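Local structure of mRNA export protein (Chaetomium thermophilum, 4WPM) at residues L25-S30 / F85-A90; Y66-V71 / T97-P102. The protein probably helps export mRNA from the nucleus to the cytoplasm and is represented here by its RNA recognition motif domain. All coordinates share one frame; numbering follows the deposited sequence.

Contact 1 (L25-S30 / F85-A90)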
loop_
_atom_site.group_PDB
_atom_site.type_symbol
_atom_site.label_atom_id
_atom_site.label_comp_id
_atom_site.label_asym_id
_atom_site.label_seq_id
_atom_site.Cartn_x
_atom_site.Cartn_y
_atom_site.Cartn_z
ATOM N N LEU A 25 1.556 -2.110 6.509
ATOM C CA LEU A 25 0.258 -1.911 5.876
ATOM C C LEU A 25 -0.868 -2.136 6.880
ATOM O O LEU A 25 -0.778 -3.028 7.723
ATOM C CB LEU A 25 0.100 -2.858 4.686
ATOM C CG LEU A 25 -1.083 -2.635 3.744
ATOM C CD1 LEU A 25 -1.049 -1.251 3.110
ATOM C CD2 LEU A 25 -1.095 -3.718 2.677
ATOM N N GLY A 26 -1.922 -1.328 6.785
ATOM C CA GLY A 26 -3.109 -1.510 7.606
ATOM C C GLY A 26 -3.419 -0.356 8.543
ATOM O O GLY A 26 -4.431 -0.382 9.244
ATOM N N LEU A 27 -2.557 0.656 8.566
ATOM C CA LEU A 27 -2.772 1.810 9.434
ATOM C C LEU A 27 -3.976 2.620 8.966
ATOM O O LEU A 27 -4.703 3.192 9.777
ATOM C CB LEU A 27 -1.527 2.701 9.477
ATOM C CG LEU A 27 -1.608 3.908 10.417
ATOM C CD1 LEU A 27 -1.760 3.468 11.867
ATOM C CD2 LEU A 27 -0.390 4.804 10.258
ATOM N N LYS A 28 -4.179 2.662 7.653
ATOM C CA LYS A 28 -5.280 3.415 7.064
ATOM C C LYS A 28 -6.628 2.834 7.477
ATOM O O LYS A 28 -7.609 3.562 7.628
ATOM C CB LYS A 28 -5.159 3.417 5.539
ATOM C CG LYS A 28 -5.984 4.485 4.842
ATOM C CD LYS A 28 -6.063 4.217 3.349
ATOM C CE LYS A 28 -6.562 5.429 2.581
ATOM N NZ LYS A 28 -6.759 5.123 1.137
ATOM N N ASN A 29 -6.668 1.518 7.656
ATOM C CA ASN A 29 -7.890 0.828 8.048
ATOM C C ASN A 29 -8.157 0.932 9.547
ATOM O O ASN A 29 -9.231 0.560 10.021
ATOM C CB ASN A 29 -7.819 -0.644 7.641
ATOM C CG ASN A 29 -7.391 -0.831 6.199
ATOM O OD1 ASN A 29 -6.462 -1.584 5.908
ATOM N ND2 ASN A 29 -8.068 -0.144 5.287
ATOM N N SER A 30 -7.177 1.440 10.287
ATOM C CA SER A 30 -7.259 1.482 11.741
ATOM C C SER A 30 -7.963 2.741 12.239
ATOM O O SER A 30 -8.207 3.675 11.475
ATOM C CB SER A 30 -5.857 1.399 12.344
ATOM O OG SER A 30 -5.300 2.689 12.524
ATOM N N PHE A 85 -0.556 -8.976 13.526
ATOM C CA PHE A 85 -1.211 -8.511 14.743
ATOM C C PHE A 85 -2.206 -7.401 14.430
ATOM O O PHE A 85 -2.100 -6.731 13.402
ATOM C CB PHE A 85 -0.179 -8.019 15.760
ATOM C CG PHE A 85 0.412 -9.115 16.603
ATOM C CD1 PHE A 85 0.686 -10.359 16.057
ATOM C CD2 PHE A 85 0.699 -8.898 17.939
ATOM C CE1 PHE A 85 1.229 -11.367 16.832
ATOM C CE2 PHE A 85 1.242 -9.901 18.718
ATOM C CZ PHE A 85 1.509 -11.136 18.163
ATOM N N THR A 86 -3.171 -7.214 15.325
ATOM C CA THR A 86 -4.189 -6.186 15.162
ATOM C C THR A 86 -3.840 -4.947 15.982
ATOM O O THR A 86 -3.564 -5.044 17.180
ATOM C CB THR A 86 -5.580 -6.700 15.585
ATOM O OG1 THR A 86 -5.905 -7.880 14.841
ATOM C CG2 THR A 86 -6.646 -5.639 15.342
ATOM N N TYR A 87 -3.848 -3.790 15.328
ATOM C CA TYR A 87 -3.629 -2.514 16.001
ATOM C C TYR A 87 -4.757 -1.541 15.697
ATOM O O TYR A 87 -5.041 -1.247 14.535
ATOM C CB TYR A 87 -2.293 -1.897 15.587
ATOM C CG TYR A 87 -2.151 -0.456 16.024
ATOM C CD1 TYR A 87 -1.920 -0.133 17.355
ATOM C CD2 TYR A 87 -2.261 0.582 15.108
ATOM C CE1 TYR A 87 -1.796 1.182 17.759
ATOM C CE2 TYR A 87 -2.139 1.901 15.503
ATOM C CZ TYR A 87 -1.906 2.195 16.830
ATOM O OH TYR A 87 -1.784 3.505 17.230
ATOM N N ALA A 88 -5.387 -1.039 16.755
ATOM C CA ALA A 88 -6.475 -0.076 16.636
ATOM C C ALA A 88 -7.577 -0.597 15.714
ATOM O O ALA A 88 -8.201 0.168 14.978
ATOM C CB ALA A 88 -5.942 1.261 16.136
ATOM N N GLY A 89 -7.805 -1.907 15.761
ATOM C CA GLY A 89 -8.885 -2.526 15.014
ATOM C C GLY A 89 -8.559 -2.845 13.566
ATOM O O GLY A 89 -9.465 -3.060 12.761
ATOM N N ALA A 90 -7.271 -2.871 13.232
ATOM C CA ALA A 90 -6.836 -3.183 11.872
ATOM C C ALA A 90 -5.662 -4.156 11.879
ATOM O O ALA A 90 -4.733 -4.017 12.675
ATOM C CB ALA A 90 -6.461 -1.910 11.132
#
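The carbonyl oxygen Leu27 O takes two hydrogen bonds from the same residue, Ser30: the backbone N at 3.1 Å and the side-chain OG at 2.9 Å, the hydroxyl lying 19° out of the carbonyl plane. The backbone bond closes the type I turn from Leu27 to Ser30 and the hydroxyl reinforces it, with the flank of Ser30 presented to the 85-90 hairpin. There Ser30 CB sits 3.5 Å from Tyr87 O and 3.6 Å from Ala90 CB, with the methyl of Ala88 close by. An alanine in place of Ser30 removes OG, so Leu27 O would keep only its backbone donor of the two and the turn, with the weak link to Ala32 N gone as well, would probably be less firmly fixed. Ala90 sets its methyl against the loop, CB 3.2 Å from Gly26 O. Leu27 starts off facing away from the hairpin, yet its CG lies anti to the backbone N (chi1 -177°), and the chain ends with CD1 4.0 Å from Tyr87 CE2, at the edge of the tyrosine ring. The Ala88 methyl rests over the rim of one ring face. Tyr87 OH is hydrogen-bonded to Ser42 OG, which fixes the ring's far end to helix 40-51. The contact is van der Waals packing between two turns: the loop leaving the first strand of the RRM fold, and a beta hairpin with a type I' turn (Tyr87 to Ala90) joining strands 86-87 and 90-97.

Contact 2 (Y66-V71 / T97-P102). With SO4 (sulfate ion), chain C.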
loop_
_atom_site.group_PDB
_atom_site.type_symbol
_atom_site.label_atom_id
_atom_site.label_comp_id
_atom_site.label_asym_id
_atom_site.label_seq_id
_atom_site.Cartn_x
_atom_site.Cartn_y
_atom_site.Cartn_z
ATOM N N TYR A 66 1.014 2.893 3.067
ATOM C CA TYR A 66 2.122 2.264 3.774
ATOM C C TYR A 66 2.783 3.186 4.790
ATOM O O TYR A 66 2.787 4.408 4.634
ATOM C CB TYR A 66 3.185 1.792 2.778
ATOM C CG TYR A 66 2.807 0.555 2.000
ATOM C CD1 TYR A 66 2.919 -0.706 2.570
ATOM C CD2 TYR A 66 2.351 0.644 0.693
ATOM C CE1 TYR A 66 2.580 -1.842 1.863
ATOM C CE2 TYR A 66 2.009 -0.487 -0.024
ATOM C CZ TYR A 66 2.126 -1.728 0.567
ATOM O OH TYR A 66 1.789 -2.859 -0.139
ATOM N N VAL A 67 3.339 2.576 5.833
ATOM C CA VAL A 67 4.246 3.253 6.748
ATOM C C VAL A 67 5.645 2.682 6.555
ATOM O O VAL A 67 5.840 1.466 6.624
ATOM C CB VAL A 67 3.813 3.093 8.221
ATOM C CG1 VAL A 67 4.858 3.685 9.165
ATOM C CG2 VAL A 67 2.459 3.735 8.454
ATOM N N TRP A 68 6.612 3.560 6.314
ATOM C CA TRP A 68 7.989 3.149 6.069
ATOM C C TRP A 68 8.827 3.413 7.311
ATOM O O TRP A 68 8.703 4.469 7.926
ATOM C CB TRP A 68 8.576 3.895 4.869
ATOM C CG TRP A 68 7.842 3.660 3.584
ATOM C CD1 TRP A 68 6.613 4.143 3.236
ATOM C CD2 TRP A 68 8.299 2.889 2.465
ATOM N NE1 TRP A 68 6.275 3.716 1.975
ATOM C CE2 TRP A 68 7.294 2.946 1.480
ATOM C CE3 TRP A 68 9.460 2.155 2.204
ATOM C CZ2 TRP A 68 7.414 2.295 0.253
ATOM C CZ3 TRP A 68 9.576 1.511 0.985
ATOM C CH2 TRP A 68 8.560 1.585 0.025
ATOM N N LEU A 69 9.662 2.447 7.682
ATOM C CA LEU A 69 10.557 2.596 8.827
ATOM C C LEU A 69 11.966 2.150 8.468
ATOM O O LEU A 69 12.157 1.114 7.831
ATOM C CB LEU A 69 10.049 1.793 10.027
ATOM C CG LEU A 69 8.679 2.186 10.577
ATOM C CD1 LEU A 69 8.245 1.204 11.651
ATOM C CD2 LEU A 69 8.712 3.601 11.125
ATOM N N LYS A 70 12.947 2.947 8.884
ATOM C CA LYS A 70 14.350 2.609 8.703
ATOM C C LYS A 70 14.947 2.192 10.047
ATOM O O LYS A 70 15.004 2.994 10.981
ATOM C CB LYS A 70 15.098 3.803 8.106
ATOM C CG LYS A 70 16.222 3.434 7.155
ATOM C CD LYS A 70 16.717 4.663 6.408
ATOM C CE LYS A 70 17.690 4.297 5.299
ATOM N NZ LYS A 70 18.540 5.451 4.896
ATOM N N VAL A 71 15.382 0.938 10.139
ATOM C CA VAL A 71 15.848 0.364 11.401
ATOM C C VAL A 71 17.036 -0.571 11.187
ATOM O O VAL A 71 17.287 -1.016 10.068
ATOM C CB VAL A 71 14.720 -0.418 12.111
ATOM C CG1 VAL A 71 13.548 0.500 12.430
ATOM C CG2 VAL A 71 14.259 -1.598 11.258
ATOM N N THR A 97 11.838 -4.987 2.934
ATOM C CA THR A 97 11.931 -4.696 1.507
ATOM C C THR A 97 13.261 -4.045 1.143
ATOM O O THR A 97 13.871 -3.360 1.964
ATOM C CB THR A 97 10.791 -3.764 1.051
ATOM O OG1 THR A 97 10.833 -3.607 -0.372
ATOM C CG2 THR A 97 10.910 -2.395 1.718
ATOM N N ASN A 98 13.702 -4.267 -0.093
ATOM C CA ASN A 98 14.881 -3.589 -0.618
ATOM C C ASN A 98 14.489 -2.367 -1.443
ATOM O O ASN A 98 15.333 -1.747 -2.089
ATOM C CB ASN A 98 15.728 -4.550 -1.461
ATOM C CG ASN A 98 14.942 -5.204 -2.587
ATOM O OD1 ASN A 98 14.026 -4.611 -3.156
ATOM N ND2 ASN A 98 15.309 -6.436 -2.917
ATOM N N GLU A 99 13.203 -2.025 -1.418
ATOM C CA GLU A 99 12.719 -0.824 -2.088
ATOM C C GLU A 99 13.349 0.408 -1.449
ATOM O O GLU A 99 13.520 0.451 -0.231
ATOM C CB GLU A 99 11.195 -0.735 -2.009
ATOM C CG GLU A 99 10.458 -1.606 -3.008
ATOM C CD GLU A 99 8.961 -1.622 -2.764
ATOM O OE1 GLU A 99 8.410 -2.716 -2.522
ATOM O OE2 GLU A 99 8.332 -0.545 -2.829
ATOM N N PRO A 100 13.701 1.415 -2.264
ATOM C CA PRO A 100 14.236 2.637 -1.654
ATOM C C PRO A 100 13.174 3.395 -0.866
ATOM O O PRO A 100 12.023 3.466 -1.297
ATOM C CB PRO A 100 14.712 3.454 -2.860
ATOM C CG PRO A 100 13.890 2.961 -4.001
ATOM C CD PRO A 100 13.642 1.507 -3.734
ATOM N N MET A 101 13.560 3.953 0.276
ATOM C CA MET A 101 12.641 4.743 1.084
ATOM C C MET A 101 12.261 6.018 0.336
ATOM O O MET A 101 13.139 6.715 -0.174
ATOM C CB MET A 101 13.272 5.078 2.437
ATOM C CG MET A 101 12.280 5.532 3.494
ATOM S SD MET A 101 12.774 5.042 5.155
ATOM C CE MET A 101 11.602 5.961 6.146
ATOM N N PRO A 102 10.957 6.333 0.261
ATOM C CA PRO A 102 10.582 7.550 -0.467
ATOM C C PRO A 102 10.883 8.812 0.337
ATOM O O PRO A 102 10.728 8.814 1.558
ATOM C CB PRO A 102 9.078 7.375 -0.691
ATOM C CG PRO A 102 8.628 6.525 0.433
ATOM C CD PRO A 102 9.778 5.610 0.771
HETATM S S SO4 C . 10.684 -6.659 -1.872
HETATM O O1 SO4 C . 10.564 -7.206 -3.220
HETATM O O2 SO4 C . 10.614 -7.745 -0.900
HETATM O O3 SO4 C . 11.964 -5.968 -1.741
HETATM O O4 SO4 C . 9.596 -5.716 -1.626
#
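Pro102 points CD at one face of the Trp68 indole, 3.7 Å from the centre of the six-membered ring and 17° off the ring normal, a CH-pi contact. Trp68 CG stands anti to its carbonyl carbon (chi1 -61°), laying the ring out beneath segment 97-102, which follows strand 90-97. Glu99 comes at the indole's rim instead: OE2 is 3.6 Å from Trp68 CH2, near the ring plane, with the carboxylate turned 79° against it. Met101 fills in near the backbone, where its CE approaches Trp68 CB to 3.9 Å. That is the tight part. Further out the contact thins: Met101 SD passes 4.0 Å from Lys70 CB on an exposed lysine, and at the start of 97-102 Thr97 and Asn98 bind a sulfate, probably from the crystallisation liquor. Thr97 OG1 donates to sulfate O4 at 2.7 Å while accepting from Glu99 N at 3.0 Å, an ST turn, and Asn98 N donates to sulfate O3. Trp68 rises from the face of the sheet turned away from helix 40-51, which packs on Val67 and Leu69; Val21 and Lys23 of strand 20-25 and Ile61 of strand 59-63 flank the indole beneath segment 97-102.

How the contacts relate
Contacts 1 and 2 have their centres about 18 Å apart, on opposite sides of the chain's centre, yet both reach the same antiparallel sheet. Their segments alternate along the chain, 25-30, 66-71, 85-90 and 97-102, and strand 90-97 runs from the hairpin of contact 1 to segment 97-102 of contact 2. They also touch directly: Leu27 CD2 meets Val67 CG2 at 3.5 Å, and Leu25 CD1 meets Tyr66 CE1 at 3.9 Å. Contact 1 joins the loop after strand 20-25 to the hairpin of strand 86-87 and reaches helix 40-51, while contact 2 lays segment 97-102 over the face where RRMs commonly bind RNA.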